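Local coordinates for putative peptidase (Parabacteroides merdae, PDB 4L8K), which probably acts as a serine peptidase of family S41, cleaving peptide bonds in its protein or peptide substrates, at residues Glu175-Gly180 with Arg233-Val238; Glu52-Leu57 with Asn259-Arg264; Ala89-Glu94 with Asp153-Gly158. All blocks are in the same frame, centred on the assembly; numbering follows the deposited sequence.

Interaction 1: Glu175-Gly180 with Arg233-Val238; sequences ERILTG and RLLPQV
Ile-177 reaches Leu-234 and Leu-235 through a single methyl. Its CG1 is wedged between the backbone N and the carbonyl carbon (chi1 58°), which turns the CG1 branch, with CD1 at its end, toward the loop, where CD1 lies 4.0 Å from CD2 of Leu-235 and almost as near to CD1 of Leu-234. The isoleucine and Leu-235 side chains meet at about a right angle. Leu-235 also leans on Phe-172 and Leu-173, just ahead of the strand, so Ile-177 adds to an apolar patch already begun there. At Leu-178 the backbone does the touching: the carbonyl O is 3.6 Å from Leu-234 CD1, while the side chain packs on Pro-198 and Tyr-200 of the adjacent strand. The strand, 177-182, is the middle one of a small three-stranded antiparallel sheet. Residues 233-238 instead form the link from helix 224-232 to strand 238-242 of the seven-stranded mixed sheet, and they round the corner in a type I turn closed by Val-238 N to Leu-235 O (3.1 Å). No hydrogen bond joins the two segments. Thr-179 offers its carbonyl O to the same Leu-234 methyl, again at 3.6 Å, so that CD1 rests against two successive carbonyl oxygens. The threonine OG1 bonds to the carbonyl of Val-199 and to a bound methylpentanediol, probably from the crystallisation liquor, and its side chain touches Val-231 of helix 224-232.

Interaction 2: Glu52-Leu57 with Asn259-Arg264; sequences ELFDIL and NGWSVR. With PO4 (phosphate ion), chain E.
Arg-264 NH1 donates to phosphate O4 over 2.8 Å in a fairly straight bond, with the ion at the edge of the guanidinium; NH2 adds a weak bond to O3. NH1 also bonds to the carbonyl of His-68, which helps fix the rotation of the group. The segments meet at the other end of 259-264, around the indole of Trp-261. Its six-membered ring receives the edge of Phe-54 in a T-shaped stack, centroids 5.3 Å apart and planes at 73°, with Phe-54 CD2 over one face toward the rim. Over the centre of the opposite face sits Asn-259 ND2, 3.1 Å above the plane. That amide is held by its other end: Asn-259 OD1 accepts from Trp-261 N (3.0 Å), an Asx turn in which the donor stands above the carbonyl plane. The indole tip, CH2, presses on the helix backbone at Phe-54 N (3.5 Å) and on Phe-54 CB. Leu-53, its CG anti to the backbone N (chi1 176°), lays CD2 on the same carbon at 3.7 Å, and Leu-57 CD1 lies more loosely by CZ3. Phe-54 is stacked edge-to-face with Phe-75. Helix 50-61 is keyed by one tryptophan to a three-stranded antiparallel sheet, whose strand 262-266 leads to a phosphate, probably from the crystallisation liquor, also bound by His-68 and Ser-223, a pairing consistent with the active site of an S41 serine peptidase.

Interaction 3: Ala89-Glu94 with Asp153-Gly158; sequences ANFYKE and DVRDNG
Phe-91 extends its ring toward residues 153-158 because CG stands anti to the backbone N (chi1 -179°), while Arg-155, bent at chi3 (-66°), folds its guanidinium back over that ring's edge. The two planes are practically perpendicular, 89° apart: CD1 of Phe-91 points at the centre of a guanidinium face from 3.6 Å above it, so the arginine meets ring edge and not ring face. Arg-155 NH1 crosses to the carbonyl O of Asn-90 (3.0 Å), a bond somewhat bent and tilted out of both planes. NE and NH2 grip Asp-153 side-on: NE donates to OD1 (2.9 Å) and NH2 forms a salt bridge with OD2 (2.8 Å), both on the syn side. OD1 takes in addition the backbone N of Arg-155, on the anti side and from the face opposite to NE, making an Asx turn. NH2 also forms a salt bridge with Asp-300, and Tyr-122 OH bonds to Asp-153 OD2. Replacing Arg-155 with a leucine would probably leave Asp-153 and Asp-300 without their shared positive mate and the Asn-90 carbonyl without this donor. On the other flank, Asp-156 OD2 approaches Phe-91 CD2 to 3.4 Å, and Tyr-124 lies nearly parallel to the phenylalanine ring. Residues 153-158 run out of the end of strand 149-153, in a D-x-R-x-N-G sequence resembling the signature of S41 peptidases. With one buried arginine set between two carboxylates and a carbonyl, its charge is probably neutralised and its rotation fixed, tying this loop to residues 89-94.

Along the chain, interactions 3 and 1 follow one another inside the long loop closed by interaction 2. Interactions 1 and 2 lie on opposite sides of the chain's centre, about 41 Å between centres; interaction 3 is about 24 Å from the first and 31 Å from the second. None touch, but the nearest protein atoms of 2 and 3 are about 8 Å apart. The phosphate lies nearer: interaction 2 reaches it directly through Arg-264, whereas 153-158 only comes near it, without contact, the carbonyl O of Gly-158 being 6.8 Å from phosphate O2. Interaction 1 joins the three-stranded sheet holding strand 177-182 to the link between helix 224-232 and strand 238-242.

Interaction 1: Glu175-Gly180 with Arg233-Val238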
loop_
_atom_site.group_PDB
_atom_site.type_symbol
_atom_site.label_atom_id
_atom_site.label_comp_id
_atom_site.label_asym_id
_atom_site.label_seq_id
_atom_site.Cartn_x
_atom_site.Cartn_y
_atom_site.Cartn_z
ATOM N N GLU A 175 3.645 -6.718 22.752
ATOM C CA GLU A 175 4.457 -7.930 22.776
ATOM C C GLU A 175 4.800 -8.345 21.366
ATOM O O GLU A 175 4.169 -7.865 20.419
ATOM C CB GLU A 175 3.675 -9.066 23.490
ATOM C CG GLU A 175 2.372 -9.432 22.791
ATOM C CD GLU A 175 1.495 -10.513 23.386
ATOM O OE1 GLU A 175 1.816 -11.028 24.483
ATOM O OE2 GLU A 175 0.466 -10.834 22.750
ATOM N N ARG A 176 5.768 -9.263 21.225
ATOM C CA ARG A 176 6.168 -9.859 19.950
ATOM C C ARG A 176 4.936 -10.541 19.336
ATOM O O ARG A 176 4.162 -11.166 20.058
ATOM C CB ARG A 176 7.342 -10.849 20.165
ATOM C CG ARG A 176 7.859 -11.536 18.880
ATOM C CD ARG A 176 9.169 -12.235 19.168
ATOM N NE ARG A 176 9.603 -13.156 18.112
ATOM C CZ ARG A 176 10.347 -12.810 17.062
ATOM N NH1 ARG A 176 10.707 -11.541 16.878
ATOM N NH2 ARG A 176 10.704 -13.720 16.168
ATOM N N ILE A 177 4.708 -10.341 18.036
ATOM C CA ILE A 177 3.542 -10.903 17.341
ATOM C C ILE A 177 3.905 -11.417 15.970
ATOM O O ILE A 177 4.856 -10.938 15.350
ATOM C CB ILE A 177 2.385 -9.850 17.181
ATOM C CG1 ILE A 177 2.843 -8.568 16.415
ATOM C CG2 ILE A 177 1.678 -9.550 18.503
ATOM C CD1 ILE A 177 1.727 -7.855 15.525
ATOM N N LEU A 178 3.086 -12.353 15.477
ATOM C CA LEU A 178 3.113 -12.838 14.117
ATOM C C LEU A 178 2.442 -11.744 13.288
ATOM O O LEU A 178 1.345 -11.336 13.647
ATOM C CB LEU A 178 2.356 -14.189 14.050
ATOM C CG LEU A 178 2.111 -14.764 12.640
ATOM C CD1 LEU A 178 3.404 -15.239 12.010
ATOM C CD2 LEU A 178 1.071 -15.874 12.678
ATOM N N THR A 179 3.101 -11.226 12.228
ATOM C CA THR A 179 2.533 -10.137 11.409
ATOM C C THR A 179 1.872 -10.668 10.138
ATOM O O THR A 179 1.038 -9.998 9.529
ATOM C CB THR A 179 3.608 -9.088 11.059
ATOM O OG1 THR A 179 4.557 -9.641 10.144
ATOM C CG2 THR A 179 4.295 -8.515 12.285
ATOM N N GLY A 180 2.252 -11.877 9.763
ATOM C CA GLY A 180 1.753 -12.542 8.576
ATOM C C GLY A 180 2.791 -13.490 8.043
ATOM O O GLY A 180 3.657 -13.962 8.796
ATOM N N ARG A 233 -3.553 -3.221 11.638
ATOM C CA ARG A 233 -4.909 -3.733 11.860
ATOM C C ARG A 233 -4.949 -4.978 12.750
ATOM O O ARG A 233 -6.051 -5.423 13.102
ATOM C CB ARG A 233 -5.669 -3.991 10.536
ATOM C CG ARG A 233 -4.957 -4.832 9.488
ATOM C CD ARG A 233 -5.025 -6.312 9.751
ATOM N NE ARG A 233 -4.578 -7.054 8.571
ATOM C CZ ARG A 233 -5.399 -7.500 7.637
ATOM N NH1 ARG A 233 -6.704 -7.306 7.749
ATOM N NH2 ARG A 233 -4.924 -8.158 6.589
ATOM N N LEU A 234 -3.778 -5.551 13.124
ATOM C CA LEU A 234 -3.734 -6.700 14.039
ATOM C C LEU A 234 -3.758 -6.248 15.483
ATOM O O LEU A 234 -3.911 -7.069 16.376
ATOM C CB LEU A 234 -2.437 -7.530 13.825
ATOM C CG LEU A 234 -2.129 -8.081 12.424
ATOM C CD1 LEU A 234 -0.751 -8.699 12.405
ATOM C CD2 LEU A 234 -3.173 -9.102 11.992
ATOM N N LEU A 235 -3.568 -4.949 15.727
ATOM C CA LEU A 235 -3.420 -4.398 17.061
ATOM C C LEU A 235 -4.755 -3.960 17.667
ATOM O O LEU A 235 -5.602 -3.367 16.985
ATOM C CB LEU A 235 -2.391 -3.265 17.027
ATOM C CG LEU A 235 -1.027 -3.658 16.372
ATOM C CD1 LEU A 235 -0.085 -2.464 16.290
ATOM C CD2 LEU A 235 -0.353 -4.833 17.115
ATOM N N PRO A 236 -4.966 -4.320 18.962
ATOM C CA PRO A 236 -6.269 -4.054 19.611
ATOM C C PRO A 236 -6.671 -2.570 19.701
ATOM O O PRO A 236 -7.871 -2.281 19.681
ATOM C CB PRO A 236 -6.101 -4.656 21.024
ATOM C CG PRO A 236 -4.612 -4.765 21.250
ATOM C CD PRO A 236 -4.052 -5.058 19.863
ATOM N N GLN A 237 -5.705 -1.636 19.810
ATOM C CA GLN A 237 -6.034 -0.213 19.923
ATOM C C GLN A 237 -6.218 0.447 18.554
ATOM O O GLN A 237 -6.599 1.620 18.508
ATOM C CB GLN A 237 -4.972 0.553 20.746
ATOM C CG GLN A 237 -3.667 0.873 19.993
ATOM C CD GLN A 237 -2.628 -0.216 20.022
ATOM O OE1 GLN A 237 -2.922 -1.428 20.004
ATOM N NE2 GLN A 237 -1.376 0.213 20.051
ATOM N N VAL A 238 -6.000 -0.293 17.460
ATOM C CA VAL A 238 -6.037 0.297 16.118
ATOM C C VAL A 238 -7.355 0.034 15.367
ATOM O O VAL A 238 -7.825 -1.104 15.291
ATOM C CB VAL A 238 -4.819 -0.169 15.245
ATOM C CG1 VAL A 238 -4.911 0.349 13.809
ATOM C CG2 VAL A 238 -3.479 0.222 15.871
#

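Interaction 2: Glu52-Leu57 with Asn259-Arg264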
loop_
_atom_site.group_PDB
_atom_site.type_symbol
_atom_site.label_atom_id
_atom_site.label_comp_id
_atom_site.label_asym_id
_atom_site.label_seq_id
_atom_site.Cartn_x
_atom_site.Cartn_y
_atom_site.Cartn_z
ATOM N N GLU A 52 4.425 -0.163 -31.983
ATOM C CA GLU A 52 3.328 -1.116 -32.187
ATOM C C GLU A 52 3.512 -2.329 -31.263
ATOM O O GLU A 52 2.547 -2.792 -30.650
ATOM C CB GLU A 52 3.281 -1.549 -33.658
ATOM C CG GLU A 52 2.916 -0.398 -34.586
ATOM C CD GLU A 52 3.296 -0.555 -36.051
ATOM O OE1 GLU A 52 4.034 -1.508 -36.392
ATOM O OE2 GLU A 52 2.877 0.302 -36.861
ATOM N N LEU A 53 4.764 -2.829 -31.150
ATOM C CA LEU A 53 5.112 -3.943 -30.277
ATOM C C LEU A 53 4.835 -3.555 -28.816
ATOM O O LEU A 53 4.227 -4.332 -28.078
ATOM C CB LEU A 53 6.609 -4.357 -30.472
ATOM C CG LEU A 53 7.119 -5.472 -29.517
ATOM C CD1 LEU A 53 6.446 -6.808 -29.813
ATOM C CD2 LEU A 53 8.619 -5.600 -29.565
ATOM N N PHE A 54 5.263 -2.338 -28.416
ATOM C CA PHE A 54 5.071 -1.851 -27.061
ATOM C C PHE A 54 3.565 -1.783 -26.700
ATOM O O PHE A 54 3.172 -2.222 -25.618
ATOM C CB PHE A 54 5.768 -0.487 -26.832
ATOM C CG PHE A 54 5.717 -0.040 -25.376
ATOM C CD1 PHE A 54 4.623 0.639 -24.886
ATOM C CD2 PHE A 54 6.756 -0.339 -24.495
ATOM C CE1 PHE A 54 4.548 0.984 -23.539
ATOM C CE2 PHE A 54 6.680 0.029 -23.140
ATOM C CZ PHE A 54 5.586 0.699 -22.684
ATOM N N ASP A 55 2.732 -1.279 -27.625
ATOM C CA ASP A 55 1.288 -1.196 -27.375
ATOM C C ASP A 55 0.637 -2.566 -27.190
ATOM O O ASP A 55 -0.158 -2.736 -26.260
ATOM C CB ASP A 55 0.593 -0.441 -28.513
ATOM C CG ASP A 55 0.765 1.058 -28.440
ATOM O OD1 ASP A 55 1.348 1.549 -27.428
ATOM O OD2 ASP A 55 0.290 1.748 -29.362
ATOM N N ILE A 56 0.978 -3.543 -28.057
ATOM C CA ILE A 56 0.409 -4.886 -28.010
ATOM C C ILE A 56 0.889 -5.648 -26.747
ATOM O O ILE A 56 0.069 -6.311 -26.094
ATOM C CB ILE A 56 0.687 -5.637 -29.344
ATOM C CG1 ILE A 56 -0.284 -5.163 -30.471
ATOM C CG2 ILE A 56 0.696 -7.156 -29.209
ATOM C CD1 ILE A 56 -1.808 -5.333 -30.220
ATOM N N LEU A 57 2.183 -5.537 -26.397
ATOM C CA LEU A 57 2.701 -6.220 -25.222
ATOM C C LEU A 57 2.153 -5.614 -23.930
ATOM O O LEU A 57 1.890 -6.347 -22.966
ATOM C CB LEU A 57 4.241 -6.261 -25.235
ATOM C CG LEU A 57 4.915 -7.148 -26.318
ATOM C CD1 LEU A 57 6.422 -7.330 -26.017
ATOM C CD2 LEU A 57 4.207 -8.502 -26.475
ATOM N N ASN A 259 15.056 -6.901 -25.991
ATOM C CA ASN A 259 15.174 -5.538 -26.570
ATOM C C ASN A 259 15.561 -4.454 -25.521
ATOM O O ASN A 259 15.593 -3.264 -25.844
ATOM C CB ASN A 259 13.867 -5.127 -27.297
ATOM C CG ASN A 259 12.637 -4.995 -26.410
ATOM O OD1 ASN A 259 12.698 -5.061 -25.177
ATOM N ND2 ASN A 259 11.471 -4.888 -27.025
ATOM N N GLY A 260 15.813 -4.861 -24.285
ATOM C CA GLY A 260 16.236 -3.924 -23.255
ATOM C C GLY A 260 15.124 -3.325 -22.432
ATOM O O GLY A 260 15.403 -2.640 -21.449
ATOM N N TRP A 261 13.855 -3.569 -22.811
ATOM C CA TRP A 261 12.727 -3.101 -22.005
ATOM C C TRP A 261 12.674 -3.928 -20.743
ATOM O O TRP A 261 13.261 -5.013 -20.697
ATOM C CB TRP A 261 11.377 -3.222 -22.743
ATOM C CG TRP A 261 11.251 -2.510 -24.055
ATOM C CD1 TRP A 261 12.095 -1.572 -24.576
ATOM C CD2 TRP A 261 10.213 -2.700 -25.024
ATOM N NE1 TRP A 261 11.654 -1.176 -25.816
ATOM C CE2 TRP A 261 10.501 -1.857 -26.120
ATOM C CE3 TRP A 261 9.091 -3.542 -25.098
ATOM C CZ2 TRP A 261 9.679 -1.795 -27.261
ATOM C CZ3 TRP A 261 8.289 -3.489 -26.231
ATOM C CH2 TRP A 261 8.594 -2.634 -27.300
ATOM N N SER A 262 11.960 -3.462 -19.737
ATOM C CA SER A 262 11.855 -4.281 -18.557
ATOM C C SER A 262 10.384 -4.444 -18.156
ATOM O O SER A 262 9.547 -3.626 -18.512
ATOM C CB SER A 262 12.719 -3.731 -17.423
ATOM O OG SER A 262 12.125 -2.595 -16.826
ATOM N N VAL A 263 10.070 -5.570 -17.520
ATOM C CA VAL A 263 8.746 -5.877 -16.982
ATOM C C VAL A 263 8.884 -5.980 -15.460
ATOM O O VAL A 263 9.848 -6.558 -14.972
ATOM C CB VAL A 263 8.096 -7.141 -17.600
ATOM C CG1 VAL A 263 8.967 -8.398 -17.417
ATOM C CG2 VAL A 263 6.681 -7.355 -17.063
ATOM N N ARG A 264 7.947 -5.387 -14.722
ATOM C CA ARG A 264 7.941 -5.433 -13.263
ATOM C C ARG A 264 6.542 -5.801 -12.777
ATOM O O ARG A 264 5.546 -5.509 -13.463
ATOM C CB ARG A 264 8.423 -4.098 -12.627
ATOM C CG ARG A 264 7.532 -2.875 -12.879
ATOM C CD ARG A 264 6.473 -2.639 -11.801
ATOM N NE ARG A 264 7.035 -2.145 -10.537
ATOM C CZ ARG A 264 6.577 -2.463 -9.325
ATOM N NH1 ARG A 264 5.542 -3.292 -9.189
ATOM N NH2 ARG A 264 7.139 -1.945 -8.239
HETATM P P PO4 E . 5.048 -3.925 -5.423
HETATM O O1 PO4 E . 5.236 -5.425 -5.558
HETATM O O2 PO4 E . 4.170 -3.638 -4.163
HETATM O O3 PO4 E . 6.439 -3.253 -5.278
HETATM O O4 PO4 E . 4.311 -3.394 -6.674
#

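Interaction 3: Ala89-Glu94 with Asp153-Gly158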
loop_
_atom_site.group_PDB
_atom_site.type_symbol
_atom_site.label_atom_id
_atom_site.label_comp_id
_atom_site.label_asym_id
_atom_site.label_seq_id
_atom_site.Cartn_x
_atom_site.Cartn_y
_atom_site.Cartn_z
ATOM N N ALA A 89 -10.395 9.525 -5.045
ATOM C CA ALA A 89 -9.117 10.015 -4.524
ATOM C C ALA A 89 -9.079 9.851 -2.986
ATOM O O ALA A 89 -8.134 9.259 -2.451
ATOM C CB ALA A 89 -8.887 11.472 -4.933
ATOM N N ASN A 90 -10.144 10.303 -2.293
ATOM C CA ASN A 90 -10.326 10.219 -0.816
ATOM C C ASN A 90 -9.208 10.886 -0.046
ATOM O O ASN A 90 -8.960 10.546 1.127
ATOM C CB ASN A 90 -10.528 8.755 -0.341
ATOM C CG ASN A 90 -11.946 8.274 -0.576
ATOM O OD1 ASN A 90 -12.903 9.024 -0.428
ATOM N ND2 ASN A 90 -12.117 7.039 -0.978
ATOM N N PHE A 91 -8.578 11.897 -0.681
ATOM C CA PHE A 91 -7.504 12.718 -0.101
ATOM C C PHE A 91 -7.310 13.940 -0.987
ATOM O O PHE A 91 -7.282 13.798 -2.207
ATOM C CB PHE A 91 -6.165 11.927 0.026
ATOM C CG PHE A 91 -5.042 12.723 0.649
ATOM C CD1 PHE A 91 -4.922 12.825 2.034
ATOM C CD2 PHE A 91 -4.133 13.411 -0.147
ATOM C CE1 PHE A 91 -3.912 13.601 2.616
ATOM C CE2 PHE A 91 -3.121 14.192 0.430
ATOM C CZ PHE A 91 -3.018 14.276 1.806
ATOM N N TYR A 92 -7.194 15.127 -0.379
ATOM C CA TYR A 92 -6.949 16.390 -1.072
ATOM C C TYR A 92 -6.068 17.197 -0.179
ATOM O O TYR A 92 -6.445 17.480 0.972
ATOM C CB TYR A 92 -8.262 17.150 -1.410
ATOM C CG TYR A 92 -9.225 16.335 -2.250
ATOM C CD1 TYR A 92 -9.087 16.265 -3.635
ATOM C CD2 TYR A 92 -10.239 15.584 -1.654
ATOM C CE1 TYR A 92 -9.960 15.497 -4.410
ATOM C CE2 TYR A 92 -11.101 14.803 -2.416
ATOM C CZ TYR A 92 -10.968 14.774 -3.792
ATOM O OH TYR A 92 -11.832 14.015 -4.533
ATOM N N LYS A 93 -4.876 17.528 -0.668
ATOM C CA LYS A 93 -3.877 18.314 0.057
ATOM C C LYS A 93 -4.478 19.669 0.512
ATOM O O LYS A 93 -4.266 20.081 1.652
ATOM C CB LYS A 93 -2.640 18.509 -0.857
ATOM C CG LYS A 93 -1.575 19.501 -0.383
ATOM C CD LYS A 93 -0.617 18.920 0.667
ATOM C CE LYS A 93 0.565 19.825 0.987
ATOM N NZ LYS A 93 0.168 21.216 1.394
ATOM N N GLU A 94 -5.264 20.321 -0.362
ATOM C CA GLU A 94 -5.892 21.626 -0.095
ATOM C C GLU A 94 -6.863 21.534 1.097
ATOM O O GLU A 94 -6.923 22.464 1.901
ATOM C CB GLU A 94 -6.612 22.171 -1.353
ATOM C CG GLU A 94 -5.688 22.386 -2.545
ATOM C CD GLU A 94 -5.238 21.185 -3.376
ATOM O OE1 GLU A 94 -5.754 20.055 -3.178
ATOM O OE2 GLU A 94 -4.356 21.396 -4.243
ATOM N N ASP A 153 -2.271 9.079 9.510
ATOM C CA ASP A 153 -2.758 9.182 8.130
ATOM C C ASP A 153 -1.677 8.798 7.117
ATOM O O ASP A 153 -0.668 9.507 6.967
ATOM C CB ASP A 153 -3.259 10.633 7.899
ATOM C CG ASP A 153 -4.009 10.926 6.612
ATOM O OD1 ASP A 153 -4.139 10.009 5.769
ATOM O OD2 ASP A 153 -4.472 12.068 6.451
ATOM N N VAL A 154 -1.918 7.683 6.396
ATOM C CA VAL A 154 -1.002 7.184 5.345
ATOM C C VAL A 154 -1.718 7.162 3.966
ATOM O O VAL A 154 -1.347 6.389 3.082
ATOM C CB VAL A 154 -0.357 5.807 5.682
ATOM C CG1 VAL A 154 0.627 5.924 6.847
ATOM C CG2 VAL A 154 -1.411 4.719 5.919
ATOM N N ARG A 155 -2.739 8.011 3.789
ATOM C CA ARG A 155 -3.407 8.148 2.501
ATOM C C ARG A 155 -2.425 8.764 1.514
ATOM O O ARG A 155 -1.629 9.619 1.915
ATOM C CB ARG A 155 -4.655 9.036 2.612
ATOM C CG ARG A 155 -5.802 8.394 3.383
ATOM C CD ARG A 155 -6.986 9.348 3.533
ATOM N NE ARG A 155 -6.642 10.495 4.379
ATOM C CZ ARG A 155 -7.369 11.599 4.503
ATOM N NH1 ARG A 155 -8.487 11.752 3.796
ATOM N NH2 ARG A 155 -6.979 12.570 5.320
ATOM N N ASP A 156 -2.446 8.317 0.248
ATOM C CA ASP A 156 -1.550 8.792 -0.802
ATOM C C ASP A 156 -0.075 8.437 -0.523
ATOM O O ASP A 156 0.813 9.087 -1.048
ATOM C CB ASP A 156 -1.720 10.296 -1.057
ATOM C CG ASP A 156 -2.835 10.613 -2.033
ATOM O OD1 ASP A 156 -3.786 9.801 -2.141
ATOM O OD2 ASP A 156 -2.760 11.666 -2.684
ATOM N N ASN A 157 0.177 7.392 0.274
ATOM C CA ASN A 157 1.533 6.959 0.556
ATOM C C ASN A 157 1.788 5.686 -0.255
ATOM O O ASN A 157 1.307 4.613 0.092
ATOM C CB ASN A 157 1.749 6.764 2.073
ATOM C CG ASN A 157 3.168 6.407 2.487
ATOM O OD1 ASN A 157 3.944 5.810 1.722
ATOM N ND2 ASN A 157 3.518 6.716 3.745
ATOM N N GLY A 158 2.516 5.852 -1.360
ATOM C CA GLY A 158 2.874 4.791 -2.295
ATOM C C GLY A 158 3.957 3.835 -1.823
ATOM O O GLY A 158 4.422 3.002 -2.593
#